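Local atomic coordinates of salt-tolerant glutaminase (Micrococcus luteus, PDB entry 3AGD), a protein that probably catalyses the hydrolysis of L-glutamine to L-glutamate and ammonium, as a salt-tolerant member of the glutaminase family. Residues A18-E23 with S279-E284; P36-I41 with A53-V58; G40-T45 with V199-L204. One frame throughout, in Å; residues are numbered along the deposited sequence.

Contact 1: A18-E23 with S279-E284; sequences AVNPGE and SPRLDE
Arg281 reaches across the backbone of 20-23 and places its guanidinium beside the carbonyl of Asn20. NH1 donates to Asn20 O at 2.8 Å, with the acceptor only 15° out of the guanidinium plane and the donor lying in the carbonyl plane. The chain is extended from CG to NE, and its methylenes pack on main chain as it goes: CG lies 3.7 Å from Glu23 CA, and CD is 3.4 Å from Gly22 O. The Asn20 side chain crosses that of Arg281 at about a right angle, the amide and guanidinium planes 34° apart; with CG anti to the backbone N (chi1 -158°), OD1 accepts a hydrogen bond from a water that in turn accepts from Arg281 N. Asn20 ND2 is hydrogen-bonded to Pro36 O. Both segments are loops, one following helix 4-16 and the other strand 273-278, yet Glu23 and Leu282 form a single antiparallel bridge as a hydrogen-bonded pair. Leu282 N gives Glu23 O a 2.8 Å bond and Glu23 N returns a longer one of 3.2 Å to Leu282 O. Gly22 CA also approaches Leu282 O at 3.2 Å in a CA-H...O contact. Beyond the bridge, the Leu282 side chain touches Val261, a residue of the L-glutamate site.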
# COMPACT_ATOMS: atom_id res chain seq x y z
N ALA A 18 15.72 -24.55 12.79
CA ALA A 18 15.81 -25.98 13.04
C ALA A 18 16.30 -26.73 11.81
O ALA A 18 16.72 -27.88 11.89
CB ALA A 18 14.46 -26.52 13.48
N VAL A 19 16.23 -26.07 10.66
CA VAL A 19 16.68 -26.65 9.40
C VAL A 19 17.46 -25.60 8.64
O VAL A 19 17.34 -24.40 8.92
CB VAL A 19 15.50 -27.12 8.55
CG1 VAL A 19 14.77 -28.26 9.25
CG2 VAL A 19 14.54 -25.96 8.29
N ASN A 20 18.27 -26.03 7.67
CA ASN A 20 19.08 -25.09 6.90
C ASN A 20 19.23 -25.55 5.45
O ASN A 20 20.32 -25.89 5.00
CB ASN A 20 20.45 -24.94 7.57
CG ASN A 20 21.14 -23.65 7.21
OD1 ASN A 20 20.56 -22.80 6.55
ND2 ASN A 20 22.38 -23.49 7.66
N PRO A 21 18.11 -25.56 4.70
CA PRO A 21 18.06 -25.98 3.29
C PRO A 21 18.77 -25.06 2.30
O PRO A 21 19.00 -23.88 2.58
CB PRO A 21 16.56 -26.04 3.02
CG PRO A 21 16.05 -24.88 3.83
CD PRO A 21 16.80 -25.05 5.14
N GLY A 22 19.11 -25.63 1.15
CA GLY A 22 19.79 -24.87 0.11
C GLY A 22 21.29 -24.88 0.27
O GLY A 22 21.85 -25.69 1.01
N GLU A 23 21.96 -23.98 -0.43
CA GLU A 23 23.41 -23.88 -0.36
C GLU A 23 23.83 -22.46 -0.62
O GLU A 23 23.11 -21.68 -1.24
CB GLU A 23 24.07 -24.81 -1.39
CG GLU A 23 23.72 -24.50 -2.83
CD GLU A 23 24.51 -25.32 -3.83
OE1 GLU A 23 24.23 -25.19 -5.04
OE2 GLU A 23 25.41 -26.08 -3.42
N SER A 279 20.64 -14.96 6.19
CA SER A 279 20.80 -16.41 6.24
C SER A 279 21.47 -16.81 4.93
O SER A 279 20.84 -16.85 3.88
CB SER A 279 19.44 -17.10 6.38
OG SER A 279 19.62 -18.49 6.58
N PRO A 280 22.78 -17.12 5.00
CA PRO A 280 23.64 -17.52 3.89
C PRO A 280 23.09 -18.43 2.78
O PRO A 280 23.17 -18.09 1.61
CB PRO A 280 24.84 -18.15 4.60
CG PRO A 280 24.93 -17.34 5.85
CD PRO A 280 23.49 -17.28 6.28
N ARG A 281 22.54 -19.58 3.15
CA ARG A 281 22.05 -20.50 2.13
C ARG A 281 20.88 -20.01 1.29
O ARG A 281 19.91 -19.45 1.80
CB ARG A 281 21.73 -21.86 2.76
CG ARG A 281 23.00 -22.61 3.11
CD ARG A 281 22.74 -23.94 3.78
NE ARG A 281 23.99 -24.67 3.99
CZ ARG A 281 24.11 -25.74 4.77
NH1 ARG A 281 23.06 -26.21 5.42
NH2 ARG A 281 25.30 -26.32 4.91
N LEU A 282 21.00 -20.24 -0.01
CA LEU A 282 20.01 -19.81 -0.99
C LEU A 282 19.14 -20.95 -1.51
O LEU A 282 19.54 -22.11 -1.51
CB LEU A 282 20.72 -19.15 -2.18
CG LEU A 282 21.85 -18.16 -1.86
CD1 LEU A 282 22.53 -17.74 -3.16
CD2 LEU A 282 21.30 -16.94 -1.13
N ASP A 283 17.93 -20.60 -1.95
CA ASP A 283 17.03 -21.59 -2.50
C ASP A 283 17.38 -21.74 -3.98
O ASP A 283 18.35 -21.17 -4.47
CB ASP A 283 15.57 -21.17 -2.34
CG ASP A 283 15.31 -19.74 -2.79
OD1 ASP A 283 15.92 -19.30 -3.78
OD2 ASP A 283 14.48 -19.05 -2.15
N GLU A 284 16.59 -22.48 -4.71
CA GLU A 284 16.95 -22.65 -6.11
C GLU A 284 16.83 -21.43 -7.01
O GLU A 284 17.43 -21.38 -8.07
CB GLU A 284 16.21 -23.84 -6.69
CG GLU A 284 16.78 -25.17 -6.20
CD GLU A 284 16.15 -26.37 -6.88
OE1 GLU A 284 14.93 -26.58 -6.70
OE2 GLU A 284 16.86 -27.10 -7.60
O HOH W 1 22.26 -20.62 5.90

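Contact 2: P36-I41 with A53-V58; sequences PDRFGI and AGDADV
Asp55 turns its carboxylate back onto the chain just before strand 40-44: OD2 accepts from Phe39 N at 2.9 Å through its anti lone pair, with an N-H...O angle of 165°. Its CG stands anti to the carbonyl carbon, beside its own backbone N (chi1 -53°), which keeps the carboxylate on the side of Phe39. The main chain of Asp55 completes a two-point grip, its N donating to Phe39 O at 3.0 Å. A water bridges Asp55 OD2 and Asp37 O, giving both bonds. Arg38 crosses Val58 at about a right angle and bends at chi3 (-78°), laying one guanidinium face against Val58 CG1, 3.5 Å from CZ. Farther along, strands 40-44 and 50-54 pair as an antiparallel hairpin at the edge of the five-stranded sheet. Ile41 and Ala53 exchange two backbone bonds as a hydrogen-bonded pair, and Gly40 and Gly54 form the adjoining non-hydrogen-bonded pair with their CA atoms 4.3 Å apart. Gly40 CA lies 3.6 Å from Asp55 O and Gly54 CA 3.5 Å from Phe39 O, both CA-H...O contacts. Ile41 CG2 rests 4.2 Å from Ala53 CB, while the side chain's end runs on toward helices 4-16 and 289-301. Where regular pairing ends, then, a carboxylate takes over as acceptor for Phe39 N, and its negative charge should strengthen that bond.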
# COMPACT_ATOMS: atom_id res chain seq x y z
N PRO A 36 27.64 -21.37 6.94
CA PRO A 36 26.21 -21.43 6.64
C PRO A 36 25.32 -21.38 7.88
O PRO A 36 24.13 -21.08 7.80
CB PRO A 36 26.07 -22.74 5.89
CG PRO A 36 27.05 -23.61 6.63
CD PRO A 36 28.26 -22.70 6.76
N ASP A 37 25.92 -21.67 9.03
CA ASP A 37 25.19 -21.70 10.29
C ASP A 37 24.99 -20.32 10.93
O ASP A 37 25.39 -20.08 12.06
CB ASP A 37 25.91 -22.62 11.28
CG ASP A 37 25.05 -23.00 12.47
OD1 ASP A 37 25.60 -23.54 13.45
OD2 ASP A 37 23.82 -22.76 12.42
N ARG A 38 24.36 -19.41 10.18
CA ARG A 38 24.09 -18.07 10.70
C ARG A 38 22.68 -17.67 10.29
O ARG A 38 22.24 -17.95 9.17
CB ARG A 38 25.15 -17.07 10.19
CG ARG A 38 26.53 -17.35 10.77
CD ARG A 38 27.49 -16.16 10.73
NE ARG A 38 28.08 -15.92 9.42
CZ ARG A 38 29.15 -15.16 9.21
NH1 ARG A 38 29.75 -14.56 10.24
NH2 ARG A 38 29.62 -14.98 7.99
N PHE A 39 21.97 -17.03 11.21
CA PHE A 39 20.59 -16.63 10.97
C PHE A 39 20.20 -15.45 11.86
O PHE A 39 20.09 -15.60 13.08
CB PHE A 39 19.67 -17.83 11.23
CG PHE A 39 18.23 -17.62 10.83
CD1 PHE A 39 17.85 -16.58 10.00
CD2 PHE A 39 17.25 -18.51 11.27
CE1 PHE A 39 16.53 -16.42 9.60
CE2 PHE A 39 15.92 -18.36 10.88
CZ PHE A 39 15.56 -17.31 10.04
N GLY A 40 20.00 -14.29 11.25
CA GLY A 40 19.63 -13.11 12.01
C GLY A 40 18.47 -12.36 11.39
O GLY A 40 18.21 -12.47 10.19
N ILE A 41 17.78 -11.57 12.21
CA ILE A 41 16.64 -10.80 11.74
C ILE A 41 16.49 -9.51 12.56
O ILE A 41 16.82 -9.48 13.74
CB ILE A 41 15.35 -11.63 11.87
CG1 ILE A 41 14.18 -10.89 11.23
CG2 ILE A 41 15.06 -11.91 13.34
CD1 ILE A 41 12.98 -11.78 11.00
N ALA A 53 16.92 -10.27 16.67
CA ALA A 53 17.22 -11.57 17.27
C ALA A 53 18.20 -12.32 16.37
O ALA A 53 18.31 -12.02 15.18
CB ALA A 53 15.95 -12.38 17.44
N GLY A 54 18.91 -13.28 16.95
CA GLY A 54 19.87 -14.06 16.19
C GLY A 54 21.11 -13.28 15.81
O GLY A 54 21.49 -12.34 16.51
N ASP A 55 21.74 -13.67 14.71
CA ASP A 55 22.95 -13.01 14.22
C ASP A 55 22.59 -11.76 13.41
O ASP A 55 22.91 -11.66 12.22
CB ASP A 55 23.75 -13.97 13.34
CG ASP A 55 24.03 -15.29 14.04
OD1 ASP A 55 24.68 -15.28 15.10
OD2 ASP A 55 23.60 -16.34 13.51
N ALA A 56 21.93 -10.81 14.07
CA ALA A 56 21.50 -9.58 13.42
C ALA A 56 22.60 -8.52 13.33
O ALA A 56 22.37 -7.45 12.78
CB ALA A 56 20.29 -9.02 14.15
N ASP A 57 23.78 -8.83 13.86
CA ASP A 57 24.88 -7.87 13.84
C ASP A 57 26.13 -8.40 13.14
O ASP A 57 27.23 -7.90 13.35
CB ASP A 57 25.22 -7.45 15.27
CG ASP A 57 25.97 -6.13 15.32
OD1 ASP A 57 26.51 -5.80 16.40
OD2 ASP A 57 26.00 -5.42 14.29
N VAL A 58 25.95 -9.43 12.32
CA VAL A 58 27.06 -10.02 11.57
C VAL A 58 27.05 -9.42 10.17
O VAL A 58 26.04 -9.49 9.47
CB VAL A 58 26.90 -11.55 11.47
CG1 VAL A 58 28.00 -12.12 10.60
CG2 VAL A 58 26.95 -12.17 12.85
O HOH W 2 24.33 -18.91 14.24

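Contact 3: G40-T45 with V199-L204; sequences GIALAT and VTVKDL
Val201 presents both methyls to the backbone of strand 40-44. From CB, which points at the strand, the side chain forks. CG1 is anti to the backbone N (chi1 174°) and this carries it onto the peptide between Ile41 and Ala42, 3.3 Å from Ile41 C and 3.1 Å from Ala42 N. The same methyl meets Ala42 CB at 3.4 Å, tighter than a usual carbon-carbon contact. Val201 CG2, anti to the carbonyl carbon, settles by Gly40, just before that peptide, 3.7 Å from Gly40 O; glycine there offers only backbone to this branch. The contact is thus the first turn of helix 201-212 packed on the five-stranded antiparallel sheet, on the face bearing Ala42 and Ala44; the Ile41 and Leu43 side chains point to the face covered by helix 4-16. A capping box opens the helix, with Asp203 N donating to Thr200 OG1 and Thr200 N to Asp203 OD2, the latter at 2.7 Å. Asp203 OD2 also holds a salt bridge with Arg148. One residue on from Val201, Lys202 touches Ala42 through its inner part alone: CA is 3.9 Å from Ala42 CB and CG 4.2 Å, after which the extended chain leads its amine away from strand 40-44.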
# COMPACT_ATOMS: atom_id res chain seq x y z
N GLY A 40 20.00 -14.29 11.25
CA GLY A 40 19.63 -13.11 12.01
C GLY A 40 18.47 -12.36 11.39
O GLY A 40 18.21 -12.47 10.19
N ILE A 41 17.78 -11.57 12.21
CA ILE A 41 16.64 -10.80 11.74
C ILE A 41 16.49 -9.51 12.56
O ILE A 41 16.82 -9.48 13.74
CB ILE A 41 15.35 -11.63 11.87
CG1 ILE A 41 14.18 -10.89 11.23
CG2 ILE A 41 15.06 -11.91 13.34
CD1 ILE A 41 12.98 -11.78 11.00
N ALA A 42 16.00 -8.46 11.92
CA ALA A 42 15.82 -7.18 12.60
C ALA A 42 14.69 -6.38 11.97
O ALA A 42 14.50 -6.41 10.75
CB ALA A 42 17.11 -6.38 12.55
N LEU A 43 13.95 -5.68 12.82
CA LEU A 43 12.85 -4.84 12.36
C LEU A 43 13.09 -3.43 12.86
O LEU A 43 13.37 -3.23 14.04
CB LEU A 43 11.51 -5.34 12.92
CG LEU A 43 11.06 -6.78 12.63
CD1 LEU A 43 9.67 -6.98 13.22
CD2 LEU A 43 11.04 -7.04 11.14
N ALA A 44 13.01 -2.46 11.95
CA ALA A 44 13.20 -1.06 12.31
C ALA A 44 11.86 -0.38 12.07
O ALA A 44 11.34 -0.40 10.95
CB ALA A 44 14.27 -0.42 11.43
N THR A 45 11.30 0.20 13.12
CA THR A 45 10.00 0.86 13.06
C THR A 45 10.10 2.36 12.87
O THR A 45 11.17 2.95 13.03
CB THR A 45 9.22 0.61 14.36
OG1 THR A 45 9.97 1.13 15.46
CG2 THR A 45 8.99 -0.88 14.57
N VAL A 199 27.09 -4.82 5.29
CA VAL A 199 25.99 -4.40 6.14
C VAL A 199 25.57 -5.57 7.02
O VAL A 199 25.91 -6.72 6.73
CB VAL A 199 24.75 -3.96 5.31
CG1 VAL A 199 25.10 -2.75 4.45
CG2 VAL A 199 24.26 -5.12 4.45
N THR A 200 24.84 -5.27 8.09
CA THR A 200 24.34 -6.29 8.99
C THR A 200 22.82 -6.27 8.84
O THR A 200 22.27 -5.38 8.18
CB THR A 200 24.64 -5.95 10.46
OG1 THR A 200 23.91 -4.77 10.83
CG2 THR A 200 26.13 -5.70 10.67
N VAL A 201 22.16 -7.25 9.43
CA VAL A 201 20.71 -7.32 9.38
C VAL A 201 20.12 -6.00 9.87
O VAL A 201 19.16 -5.47 9.28
CB VAL A 201 20.19 -8.44 10.29
CG1 VAL A 201 18.69 -8.40 10.35
CG2 VAL A 201 20.66 -9.78 9.79
N LYS A 202 20.69 -5.47 10.94
CA LYS A 202 20.24 -4.21 11.52
C LYS A 202 20.38 -3.05 10.55
O LYS A 202 19.51 -2.19 10.48
CB LYS A 202 21.02 -3.91 12.80
CG LYS A 202 20.71 -4.84 13.97
CD LYS A 202 21.54 -4.46 15.19
CE LYS A 202 21.24 -5.34 16.38
NZ LYS A 202 22.04 -4.94 17.59
N ASP A 203 21.48 -3.02 9.82
CA ASP A 203 21.69 -1.96 8.84
C ASP A 203 20.56 -1.98 7.82
O ASP A 203 19.95 -0.94 7.54
CB ASP A 203 23.02 -2.14 8.11
CG ASP A 203 24.22 -1.90 8.99
OD1 ASP A 203 24.28 -0.84 9.66
OD2 ASP A 203 25.12 -2.77 9.01
N LEU A 204 20.28 -3.16 7.27
CA LEU A 204 19.23 -3.30 6.28
C LEU A 204 17.87 -2.84 6.80
O LEU A 204 17.15 -2.12 6.11
CB LEU A 204 19.12 -4.76 5.80
CG LEU A 204 20.17 -5.24 4.80
CD1 LEU A 204 19.86 -6.67 4.40
CD2 LEU A 204 20.17 -4.33 3.57

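Overall arrangement
Contact 3 is buried, while contacts 1 and 2 are each partly buried and farther from the chain's centre. The chemistry follows this: contact 3 joins helix to sheet by valine methyls packed on strand backbone and on Ala42, with no hydrogen bond between its two segments, contact 2 pairs neighbouring strands by backbone bonds plus a carboxylate, and contact 1 ties two loops with an arginine, a water and one short bridge. Contacts 2 and 3 share Gly40 and Ile41 of strand 40-44, and Ala56 O probably accepts from Lys202 N between them. Contacts 1 and 2 meet where Pro280 CD packs on Arg38 O and Arg281 on Pro36. Contacts 1 and 3 do not touch, their centres about 19 Å apart.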